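Local coordinates for protein flavin-dependent monooxygenase, oxygenase subunit HsaA (Mycobacterium tuberculosis, PDB 3AFF) that probably hydroxylates a phenolic seco-steroid intermediate of cholesterol breakdown at the ortho position, using reduced flavin and molecular oxygen, at residues F68-A71 / T72-A76; V378-N382 / H383-L387; M231-G234 / T235-T239; T40-A43 / L44-G48. All blocks are in the same frame, centred on the assembly; numbering follows the deposited sequence.

Contact 1 (F68-A71 / T72-A76)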
loop_
_atom_site.group_PDB
_atom_site.type_symbol
_atom_site.label_atom_id
_atom_site.label_comp_id
_atom_site.label_asym_id
_atom_site.label_seq_id
_atom_site.Cartn_x
_atom_site.Cartn_y
_atom_site.Cartn_z
ATOM N N PHE A 68 -11.983 -42.021 1.677
ATOM C CA PHE A 68 -12.457 -42.243 0.321
ATOM C C PHE A 68 -11.796 -41.284 -0.672
ATOM O O PHE A 68 -11.344 -41.720 -1.715
ATOM C CB PHE A 68 -13.995 -42.090 0.223
ATOM C CG PHE A 68 -14.498 -42.248 -1.193
ATOM C CD1 PHE A 68 -14.733 -43.525 -1.724
ATOM C CD2 PHE A 68 -14.712 -41.120 -2.003
ATOM C CE1 PHE A 68 -15.184 -43.670 -3.014
ATOM C CE2 PHE A 68 -15.141 -41.274 -3.316
ATOM C CZ PHE A 68 -15.387 -42.535 -3.801
ATOM N N PHE A 69 -11.747 -39.984 -0.373
ATOM C CA PHE A 69 -11.083 -39.031 -1.319
ATOM C C PHE A 69 -9.573 -39.240 -1.525
ATOM O O PHE A 69 -9.070 -39.131 -2.654
ATOM C CB PHE A 69 -11.470 -37.563 -1.027
ATOM C CG PHE A 69 -12.940 -37.310 -1.186
ATOM C CD1 PHE A 69 -13.573 -37.567 -2.405
ATOM C CD2 PHE A 69 -13.721 -36.853 -0.110
ATOM C CE1 PHE A 69 -14.975 -37.348 -2.553
ATOM C CE2 PHE A 69 -15.097 -36.620 -0.239
ATOM C CZ PHE A 69 -15.750 -36.869 -1.452
ATOM N N GLU A 70 -8.874 -39.654 -0.451
ATOM C CA GLU A 70 -7.465 -40.049 -0.525
ATOM C C GLU A 70 -7.205 -41.202 -1.484
ATOM O O GLU A 70 -6.290 -41.165 -2.295
ATOM C CB GLU A 70 -6.936 -40.406 0.909
ATOM C CG GLU A 70 -5.597 -41.118 0.925
ATOM C CD GLU A 70 -4.451 -40.216 0.420
ATOM O OE1 GLU A 70 -3.390 -40.791 -0.033
ATOM O OE2 GLU A 70 -4.655 -38.949 0.434
ATOM N N ALA A 71 -8.020 -42.253 -1.360
ATOM C CA ALA A 71 -8.094 -43.308 -2.352
ATOM C C ALA A 71 -8.200 -42.846 -3.802
ATOM O O ALA A 71 -7.471 -43.360 -4.690
ATOM C CB ALA A 71 -9.304 -44.265 -1.976
ATOM N N THR A 72 -9.109 -41.909 -4.088
ATOM C CA THR A 72 -9.220 -41.389 -5.456
ATOM C C THR A 72 -8.009 -40.559 -5.898
ATOM O O THR A 72 -7.666 -40.516 -7.087
ATOM C CB THR A 72 -10.522 -40.535 -5.647
ATOM O OG1 THR A 72 -10.400 -39.282 -4.965
ATOM C CG2 THR A 72 -11.753 -41.315 -5.071
ATOM N N ARG A 73 -7.426 -39.824 -4.949
ATOM C CA ARG A 73 -6.193 -39.027 -5.197
ATOM C C ARG A 73 -5.056 -39.954 -5.654
ATOM O O ARG A 73 -4.410 -39.703 -6.686
ATOM C CB ARG A 73 -5.789 -38.244 -3.921
ATOM C CG ARG A 73 -4.642 -37.174 -4.192
ATOM C CD ARG A 73 -3.894 -36.718 -2.916
ATOM N NE ARG A 73 -3.288 -37.835 -2.187
ATOM C CZ ARG A 73 -2.161 -38.447 -2.575
ATOM N NH1 ARG A 73 -1.482 -38.030 -3.612
ATOM N NH2 ARG A 73 -1.673 -39.464 -1.890
ATOM N N ARG A 74 -4.838 -41.042 -4.915
ATOM C CA ARG A 74 -3.845 -42.082 -5.302
ATOM C C ARG A 74 -4.095 -42.676 -6.664
ATOM O O ARG A 74 -3.183 -42.711 -7.526
ATOM C CB ARG A 74 -3.791 -43.239 -4.285
ATOM C CG ARG A 74 -3.586 -42.796 -2.884
ATOM C CD ARG A 74 -3.364 -44.010 -1.899
ATOM N NE ARG A 74 -3.236 -43.511 -0.533
ATOM C CZ ARG A 74 -2.984 -44.260 0.546
ATOM N NH1 ARG A 74 -2.805 -45.569 0.448
ATOM N NH2 ARG A 74 -2.946 -43.677 1.727
ATOM N N LEU A 75 -5.319 -43.132 -6.909
ATOM C CA LEU A 75 -5.667 -43.612 -8.230
ATOM C C LEU A 75 -5.408 -42.627 -9.326
ATOM O O LEU A 75 -4.939 -42.998 -10.398
ATOM C CB LEU A 75 -7.147 -44.070 -8.308
ATOM C CG LEU A 75 -7.457 -45.305 -7.444
ATOM C CD1 LEU A 75 -9.026 -45.539 -7.157
ATOM C CD2 LEU A 75 -6.769 -46.530 -8.012
ATOM N N ALA A 76 -5.801 -41.374 -9.111
ATOM C CA ALA A 76 -5.665 -40.400 -10.184
ATOM C C ALA A 76 -4.196 -40.003 -10.371
ATOM O O ALA A 76 -3.850 -39.473 -11.423
ATOM C CB ALA A 76 -6.511 -39.193 -9.965
#

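Contact 2 (V378-N382 / H383-L387)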
loop_
_atom_site.group_PDB
_atom_site.type_symbol
_atom_site.label_atom_id
_atom_site.label_comp_id
_atom_site.label_asym_id
_atom_site.label_seq_id
_atom_site.Cartn_x
_atom_site.Cartn_y
_atom_site.Cartn_z
ATOM N N VAL A 378 -26.583 -22.186 -6.510
ATOM C CA VAL A 378 -26.293 -21.520 -5.237
ATOM C C VAL A 378 -26.856 -20.048 -5.068
ATOM O O VAL A 378 -27.188 -19.563 -3.950
ATOM C CB VAL A 378 -24.771 -21.720 -5.115
ATOM C CG1 VAL A 378 -23.939 -20.428 -5.115
ATOM C CG2 VAL A 378 -24.430 -22.824 -4.164
ATOM N N ILE A 379 -26.996 -19.374 -6.195
ATOM C CA ILE A 379 -27.459 -18.002 -6.322
ATOM C C ILE A 379 -28.994 -17.923 -6.222
ATOM O O ILE A 379 -29.564 -16.974 -5.647
ATOM C CB ILE A 379 -26.809 -17.430 -7.643
ATOM C CG1 ILE A 379 -25.278 -17.472 -7.480
ATOM C CG2 ILE A 379 -27.231 -16.030 -7.982
ATOM C CD1 ILE A 379 -24.557 -17.323 -8.765
ATOM N N PHE A 380 -29.697 -18.954 -6.687
ATOM C CA PHE A 380 -31.171 -18.985 -6.611
ATOM C C PHE A 380 -31.718 -18.936 -5.166
ATOM O O PHE A 380 -31.387 -19.797 -4.335
ATOM C CB PHE A 380 -31.710 -20.247 -7.282
ATOM C CG PHE A 380 -31.578 -20.267 -8.786
ATOM C CD1 PHE A 380 -31.841 -19.137 -9.551
ATOM C CD2 PHE A 380 -31.216 -21.444 -9.430
ATOM C CE1 PHE A 380 -31.778 -19.187 -10.935
ATOM C CE2 PHE A 380 -31.125 -21.517 -10.787
ATOM C CZ PHE A 380 -31.394 -20.371 -11.558
ATOM N N GLY A 381 -32.564 -17.955 -4.849
ATOM C CA GLY A 381 -33.155 -17.907 -3.518
ATOM C C GLY A 381 -34.658 -18.088 -3.482
ATOM O O GLY A 381 -35.274 -17.923 -2.415
ATOM N N ASN A 382 -35.268 -18.438 -4.616
ATOM C CA ASN A 382 -36.728 -18.381 -4.745
ATOM C C ASN A 382 -37.382 -19.639 -5.384
ATOM O O ASN A 382 -38.417 -19.529 -6.099
ATOM C CB ASN A 382 -37.131 -17.077 -5.468
ATOM C CG ASN A 382 -36.754 -15.784 -4.635
ATOM O OD1 ASN A 382 -35.708 -15.172 -4.825
ATOM N ND2 ASN A 382 -37.600 -15.433 -3.700
ATOM N N HIS A 383 -36.784 -20.808 -5.143
ATOM C CA HIS A 383 -37.427 -22.081 -5.585
ATOM C C HIS A 383 -37.434 -22.168 -7.107
ATOM O O HIS A 383 -38.294 -22.853 -7.683
ATOM C CB HIS A 383 -38.895 -22.162 -5.054
ATOM C CG HIS A 383 -39.561 -23.523 -5.150
ATOM N ND1 HIS A 383 -38.892 -24.716 -4.983
ATOM C CD2 HIS A 383 -40.865 -23.856 -5.319
ATOM C CE1 HIS A 383 -39.746 -25.721 -5.046
ATOM N NE2 HIS A 383 -40.950 -25.229 -5.259
ATOM N N GLU A 384 -36.540 -21.431 -7.787
ATOM C CA GLU A 384 -36.478 -21.456 -9.252
ATOM C C GLU A 384 -36.336 -22.864 -9.731
ATOM O O GLU A 384 -35.489 -23.622 -9.264
ATOM C CB GLU A 384 -35.309 -20.630 -9.790
ATOM C CG GLU A 384 -35.623 -19.142 -9.759
ATOM C CD GLU A 384 -35.235 -18.465 -8.434
ATOM O OE1 GLU A 384 -34.972 -19.165 -7.418
ATOM O OE2 GLU A 384 -35.207 -17.212 -8.412
ATOM N N PHE A 385 -37.188 -23.235 -10.682
ATOM C CA PHE A 385 -37.166 -24.598 -11.249
ATOM C C PHE A 385 -37.348 -25.798 -10.309
ATOM O O PHE A 385 -36.926 -26.911 -10.648
ATOM C CB PHE A 385 -35.929 -24.777 -12.135
ATOM C CG PHE A 385 -35.683 -23.620 -13.044
ATOM C CD1 PHE A 385 -36.482 -23.420 -14.186
ATOM C CD2 PHE A 385 -34.597 -22.753 -12.802
ATOM C CE1 PHE A 385 -36.225 -22.315 -15.032
ATOM C CE2 PHE A 385 -34.331 -21.708 -13.595
ATOM C CZ PHE A 385 -35.130 -21.453 -14.736
ATOM N N GLY A 386 -37.978 -25.585 -9.148
ATOM C CA GLY A 386 -38.138 -26.605 -8.172
ATOM C C GLY A 386 -36.987 -26.780 -7.228
ATOM O O GLY A 386 -37.061 -27.611 -6.319
ATOM N N LEU A 387 -35.928 -25.988 -7.413
ATOM C CA LEU A 387 -34.700 -26.104 -6.635
ATOM C C LEU A 387 -34.914 -25.651 -5.172
ATOM O O LEU A 387 -35.830 -24.839 -4.893
ATOM C CB LEU A 387 -33.588 -25.288 -7.327
ATOM C CG LEU A 387 -32.917 -26.039 -8.484
ATOM C CD1 LEU A 387 -32.236 -25.090 -9.516
ATOM C CD2 LEU A 387 -31.954 -27.124 -7.988
HETATM O O HOH W 1 -34.127 -21.445 -4.668
HETATM O O HOH W 2 -33.342 -16.077 -6.946
#

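Contact 3 (M231-G234 / T235-T239)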
loop_
_atom_site.group_PDB
_atom_site.type_symbol
_atom_site.label_atom_id
_atom_site.label_comp_id
_atom_site.label_asym_id
_atom_site.label_seq_id
_atom_site.Cartn_x
_atom_site.Cartn_y
_atom_site.Cartn_z
ATOM N N MET A 231 -23.086 -35.923 5.610
ATOM C CA MET A 231 -22.167 -34.941 4.969
ATOM C C MET A 231 -22.940 -34.075 3.966
ATOM O O MET A 231 -23.931 -34.534 3.432
ATOM C CB MET A 231 -21.027 -35.698 4.278
ATOM C CG MET A 231 -20.028 -36.256 5.255
ATOM S SD MET A 231 -18.945 -34.990 6.023
ATOM C CE MET A 231 -17.990 -34.600 4.593
ATOM N N PRO A 232 -22.553 -32.787 3.786
ATOM C CA PRO A 232 -23.345 -32.017 2.893
ATOM C C PRO A 232 -23.130 -32.352 1.412
ATOM O O PRO A 232 -22.012 -32.647 0.968
ATOM C CB PRO A 232 -22.942 -30.569 3.193
ATOM C CG PRO A 232 -21.705 -30.651 3.970
ATOM C CD PRO A 232 -21.473 -31.997 4.416
ATOM N N TRP A 233 -24.222 -32.341 0.667
ATOM C CA TRP A 233 -24.124 -32.522 -0.788
ATOM C C TRP A 233 -23.142 -31.529 -1.435
ATOM O O TRP A 233 -22.319 -31.923 -2.280
ATOM C CB TRP A 233 -25.517 -32.383 -1.405
ATOM C CG TRP A 233 -25.507 -32.379 -2.897
ATOM C CD1 TRP A 233 -25.453 -31.284 -3.704
ATOM C CD2 TRP A 233 -25.572 -33.519 -3.765
ATOM N NE1 TRP A 233 -25.483 -31.663 -5.032
ATOM C CE2 TRP A 233 -25.574 -33.031 -5.092
ATOM C CE3 TRP A 233 -25.669 -34.909 -3.554
ATOM C CZ2 TRP A 233 -25.606 -33.891 -6.222
ATOM C CZ3 TRP A 233 -25.712 -35.755 -4.669
ATOM C CH2 TRP A 233 -25.701 -35.234 -5.990
ATOM N N GLY A 234 -23.230 -30.280 -0.986
ATOM C CA GLY A 234 -22.466 -29.145 -1.576
ATOM C C GLY A 234 -20.962 -29.263 -1.371
ATOM O O GLY A 234 -20.167 -28.613 -2.096
ATOM N N THR A 235 -20.554 -30.056 -0.364
ATOM C CA THR A 235 -19.177 -30.511 -0.227
ATOM C C THR A 235 -18.897 -31.811 -0.920
ATOM O O THR A 235 -17.892 -31.934 -1.665
ATOM C CB THR A 235 -18.681 -30.548 1.272
ATOM O OG1 THR A 235 -18.962 -29.281 1.893
ATOM C CG2 THR A 235 -17.156 -30.743 1.348
ATOM N N MET A 236 -19.749 -32.805 -0.726
ATOM C CA MET A 236 -19.405 -34.159 -1.255
ATOM C C MET A 236 -19.348 -34.192 -2.792
ATOM O O MET A 236 -18.527 -34.812 -3.404
ATOM C CB MET A 236 -20.424 -35.186 -0.745
ATOM C CG MET A 236 -20.299 -35.480 0.778
ATOM S SD MET A 236 -18.838 -36.457 1.189
ATOM C CE MET A 236 -19.212 -38.086 0.619
ATOM N N HIS A 237 -20.281 -33.504 -3.401
ATOM C CA HIS A 237 -20.466 -33.541 -4.835
ATOM C C HIS A 237 -19.290 -32.877 -5.571
ATOM O O HIS A 237 -18.687 -33.542 -6.432
ATOM C CB HIS A 237 -21.867 -32.944 -5.249
ATOM C CG HIS A 237 -22.075 -32.857 -6.724
ATOM N ND1 HIS A 237 -21.795 -33.905 -7.577
ATOM C CD2 HIS A 237 -22.561 -31.860 -7.501
ATOM C CE1 HIS A 237 -22.034 -33.531 -8.823
ATOM N NE2 HIS A 237 -22.549 -32.315 -8.799
ATOM N N PRO A 238 -18.954 -31.600 -5.289
ATOM C CA PRO A 238 -17.723 -31.127 -5.967
ATOM C C PRO A 238 -16.394 -31.782 -5.564
ATOM O O PRO A 238 -15.537 -31.916 -6.400
ATOM C CB PRO A 238 -17.701 -29.594 -5.646
ATOM C CG PRO A 238 -18.410 -29.473 -4.433
ATOM C CD PRO A 238 -19.601 -30.475 -4.581
ATOM N N THR A 239 -16.212 -32.191 -4.295
ATOM C CA THR A 239 -14.970 -32.873 -3.895
ATOM C C THR A 239 -14.765 -34.098 -4.715
ATOM O O THR A 239 -13.635 -34.475 -5.003
ATOM C CB THR A 239 -14.931 -33.192 -2.363
ATOM O OG1 THR A 239 -15.165 -32.004 -1.650
ATOM C CG2 THR A 239 -13.587 -33.745 -1.911
#

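Contact 4 (T40-A43 / L44-G48)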
loop_
_atom_site.group_PDB
_atom_site.type_symbol
_atom_site.label_atom_id
_atom_site.label_comp_id
_atom_site.label_asym_id
_atom_site.label_seq_id
_atom_site.Cartn_x
_atom_site.Cartn_y
_atom_site.Cartn_z
ATOM N N THR A 40 -9.467 -53.389 -14.535
ATOM C CA THR A 40 -9.235 -52.449 -13.448
ATOM C C THR A 40 -10.469 -52.283 -12.540
ATOM O O THR A 40 -10.329 -52.229 -11.301
ATOM C CB THR A 40 -8.417 -51.161 -13.841
ATOM O OG1 THR A 40 -9.012 -49.997 -13.264
ATOM C CG2 THR A 40 -8.325 -50.981 -15.250
ATOM N N VAL A 41 -11.667 -52.312 -13.155
ATOM C CA VAL A 41 -12.956 -52.301 -12.392
ATOM C C VAL A 41 -13.062 -53.519 -11.506
ATOM O O VAL A 41 -13.401 -53.418 -10.327
ATOM C CB VAL A 41 -14.190 -52.176 -13.331
ATOM C CG1 VAL A 41 -15.506 -52.121 -12.525
ATOM C CG2 VAL A 41 -14.038 -50.959 -14.235
ATOM N N LYS A 42 -12.746 -54.691 -12.049
ATOM C CA LYS A 42 -12.769 -55.923 -11.238
ATOM C C LYS A 42 -11.764 -55.832 -10.083
ATOM O O LYS A 42 -12.082 -56.174 -8.945
ATOM C CB LYS A 42 -12.473 -57.160 -12.104
ATOM C CG LYS A 42 -12.856 -58.492 -11.424
ATOM C CD LYS A 42 -12.162 -59.690 -12.114
ATOM C CE LYS A 42 -12.422 -61.006 -11.326
ATOM N NZ LYS A 42 -11.363 -61.157 -10.238
ATOM N N ALA A 43 -10.541 -55.380 -10.385
ATOM C CA ALA A 43 -9.506 -55.224 -9.341
ATOM C C ALA A 43 -10.015 -54.350 -8.207
ATOM O O ALA A 43 -9.960 -54.735 -7.041
ATOM C CB ALA A 43 -8.228 -54.617 -9.934
ATOM N N LEU A 44 -10.500 -53.163 -8.559
ATOM C CA LEU A 44 -11.086 -52.231 -7.572
ATOM C C LEU A 44 -12.264 -52.852 -6.809
ATOM O O LEU A 44 -12.417 -52.670 -5.591
ATOM C CB LEU A 44 -11.574 -50.940 -8.271
ATOM C CG LEU A 44 -10.563 -49.890 -8.743
ATOM C CD1 LEU A 44 -11.267 -48.891 -9.674
ATOM C CD2 LEU A 44 -9.891 -49.211 -7.542
ATOM N N ASP A 45 -13.132 -53.557 -7.520
ATOM C CA ASP A 45 -14.213 -54.206 -6.821
ATOM C C ASP A 45 -13.658 -55.248 -5.798
ATOM O O ASP A 45 -14.032 -55.251 -4.623
ATOM C CB ASP A 45 -15.214 -54.831 -7.802
ATOM C CG ASP A 45 -16.444 -55.415 -7.069
ATOM O OD1 ASP A 45 -17.206 -54.649 -6.414
ATOM O OD2 ASP A 45 -16.583 -56.648 -7.076
ATOM N N ASP A 46 -12.761 -56.121 -6.274
ATOM C CA ASP A 46 -12.099 -57.176 -5.435
ATOM C C ASP A 46 -11.422 -56.656 -4.164
ATOM O O ASP A 46 -11.539 -57.295 -3.127
ATOM C CB ASP A 46 -11.004 -57.909 -6.227
ATOM C CG ASP A 46 -11.542 -58.873 -7.282
ATOM O OD1 ASP A 46 -12.756 -59.213 -7.291
ATOM O OD2 ASP A 46 -10.718 -59.250 -8.150
ATOM N N VAL A 47 -10.686 -55.545 -4.230
ATOM C CA VAL A 47 -10.009 -55.006 -3.011
ATOM C C VAL A 47 -10.989 -54.238 -2.122
ATOM O O VAL A 47 -10.649 -53.799 -1.005
ATOM C CB VAL A 47 -8.797 -54.073 -3.329
ATOM C CG1 VAL A 47 -7.760 -54.816 -4.194
ATOM C CG2 VAL A 47 -9.279 -52.702 -3.981
ATOM N N GLY A 48 -12.215 -54.054 -2.614
ATOM C CA GLY A 48 -13.251 -53.469 -1.784
ATOM C C GLY A 48 -13.452 -51.960 -1.959
ATOM O O GLY A 48 -14.109 -51.336 -1.140
#

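Contact 1 (F68-A71 / T72-A76)
F68 and T72 meet one turn apart on the helix 65-76, where the backbone N of T72 donates to F68 O over a rather long 3.3 Å. The next rungs are firmer: R73 N bonds to F69 O, R74 N to E70 O and L75 N to A71 O in the regular i to i+4 pattern. F69 O has a second donor, because chi1 of T72 (72°) sets OG1 between its backbone N and carbonyl carbon, from where the hydroxyl reaches back 2.7 Å to F69 O. Threonine suits this buried place, since the helix itself satisfies its polar branch. Its other branch, CG2, lies over a face of the F68 ring as a CH-pi contact, 3.8 Å from F68 CE2. The helix belongs to the N-terminal helical region of the acyl-CoA dehydrogenase fold; F69 turns to the helices 233-259 and 286-309, while F68 meets F49.

On the more polar side, E70 sits at the centre of a salt-bridge network with R73 and R74. R73 grips its carboxylate side-on: NH2 lies 2.9 Å from E70 OE1, and NE lies 3.2 Å from E70 OE2, with the two planes 40° apart. R74, its chain extended from CG to NE, comes in more steeply and places NE 2.8 Å from E70 OE1, on the anti lone pair, almost straight at 174°. E70 OE1 therefore takes two strong charged bonds, which should favour the ionised carboxylate. R74 NH1 has a further salt bridge to D17, and the R73 guanidinium makes cation-pi contacts with Y250 and W294.

Contact 2 (V378-N382 / H383-L387)
F380 and E384 meet where the loop between the helices 374-377 and 390-393 turns back on itself, helped by positive phi at H383, F385 and G386 and by bonds from G386 N to H383 O and from L387 N to E384 O. E384 lays CB over one face of the F380 ring, 3.9 Å from its centroid, and then bends at chi2 (89°), which carries the carboxylate back to the turn. There OE1 accepts from the backbone N of N382 at 2.9 Å, well off straight at 138°. A glutamate fits because its methylenes cover an aromatic face while its carboxylate accepts the N-H of N382 directly and meets that of G381 through a water bound to OE2. The edge of F385 is directed at the F380 face in an offset edge-to-face pair, planes 66° apart, with F385 CE2 3.8 Å from F380 CZ. L387 CD1 adds a methyl at F380 CD2. N382 OD1 bonds to N371 of the second subunit, and F385 stacks on F385 of that subunit. F380, F385 and L387 thus pack a non-helical turn near the C-terminus, set at a subunit interface of the oligomeric acyl-CoA dehydrogenase-like fold.

Contact 3 (M231-G234 / T235-T239)
W233 and H237 stack one turn apart in the first turns of the helix 233-259, which opens with P232 at its N-cap position and belongs to the acyl-CoA dehydrogenase-type C-terminal helical domain. The aromatic contact is an offset stack: the six-membered ring of W233 and the imidazole lie with centroids 4.8 Å apart and planes at 25°. Both side chains have CG anti to the backbone N (173° and 176°), so they leave the helix alongside each other. H237 CB rests over the five-membered ring of W233, 3.9 Å from its centroid, as a CH-pi contact. These rings border the probable flavin site: Y120, which probably binds FMN, meets W233 edge-to-face and also touches H237. W233 NE1 is satisfied by E374, so a tryptophan here offers both a broad stacking surface and an N-H.

Among the backbone bonds, P232 O accepts from M236 N at 2.8 Å, and W233 O accepts from H237 N. Proline is at home at the start of a helix, where no earlier turn requires an N-H. P238 also lacks that donor, leaving G234 O without its usual i+4 bond and kinking the helix. T235 OG1 lies alongside the P232 ring and takes its hydrogen bond with E304.

Apolar contact comes from two buried methionines, M231 and M236. Their chains cross at about a right angle, each bent at chi2 and chi3, and they pack near P65 at the start of the helix 65-76. M231 CB sits 3.6 Å from M236 CG, while the methyl carbon CE of M231 stops 4.0 Å from M236 SD.

Contact 4 (T40-A43 / L44-G48)
K42 and D46 pair one turn apart on the helix 38-47, and the lysine can be followed outward from its backbone. With its first torsion at -164°, CB sends CG away from the backbone N and alongside the carbonyl carbon. CG passes 4.0 Å from D46 OD2. The chain then runs extended through CD to CE, which again lies 4.0 Å from D46 OD2. Only at the last torsion, chi4 at -87°, does it bend and bring NZ back to D46 OD2 at 2.9 Å. The ammonium comes to the syn lone pair, on the side of the other oxygen. Lysine is long enough to span the turn, and aspartate short enough to keep its carboxylate close to the helix: D46 CG lies 3.2 Å from K42 O. Beneath this bridge the same two residues share a backbone bond, D46 N to K42 O, at 2.8 Å and 173°.

The remaining rungs are regular, from T40 O to L44 N, V41 O to D45 N and A43 O to V47 N. The helix then closes with a Schellman motif at G48, whose positive phi suits a glycine; its N bonds to D45 O at 3.0 Å and weakly to L44 O. On the side turned to the rest of the domain, the buried L44 packs on F49 and on S86 of the helix 80-96, while the small A43 and the branched V47 fit against L19 and A15 of the helix 9-33. The salt bridge lies on the exposed face, where solvent would screen the two charges, and so it is likely to contribute modestly beside the backbone bond it runs over.

Overall arrangement
Along the chain the order is contact 4, contact 1, contact 3, contact 2. Contacts 4 and 1 lie on the successive helices 38-47 and 65-76 of the N-terminal acyl-CoA dehydrogenase-type domain, their centres 14 Å apart, and touch through L44 and L75. Contact 1 also meets contact 3, 16 Å away between centres, where F69 packs on T239 of the helix 233-259. Contact 3 thus joins the N-terminal helices to the C-terminal helical domain beside the probable flavin site. Contact 2 touches none of the others: its nearest atoms are about 7 Å from contact 3 and about 30 Å from contact 4. It belongs instead to a subunit interface.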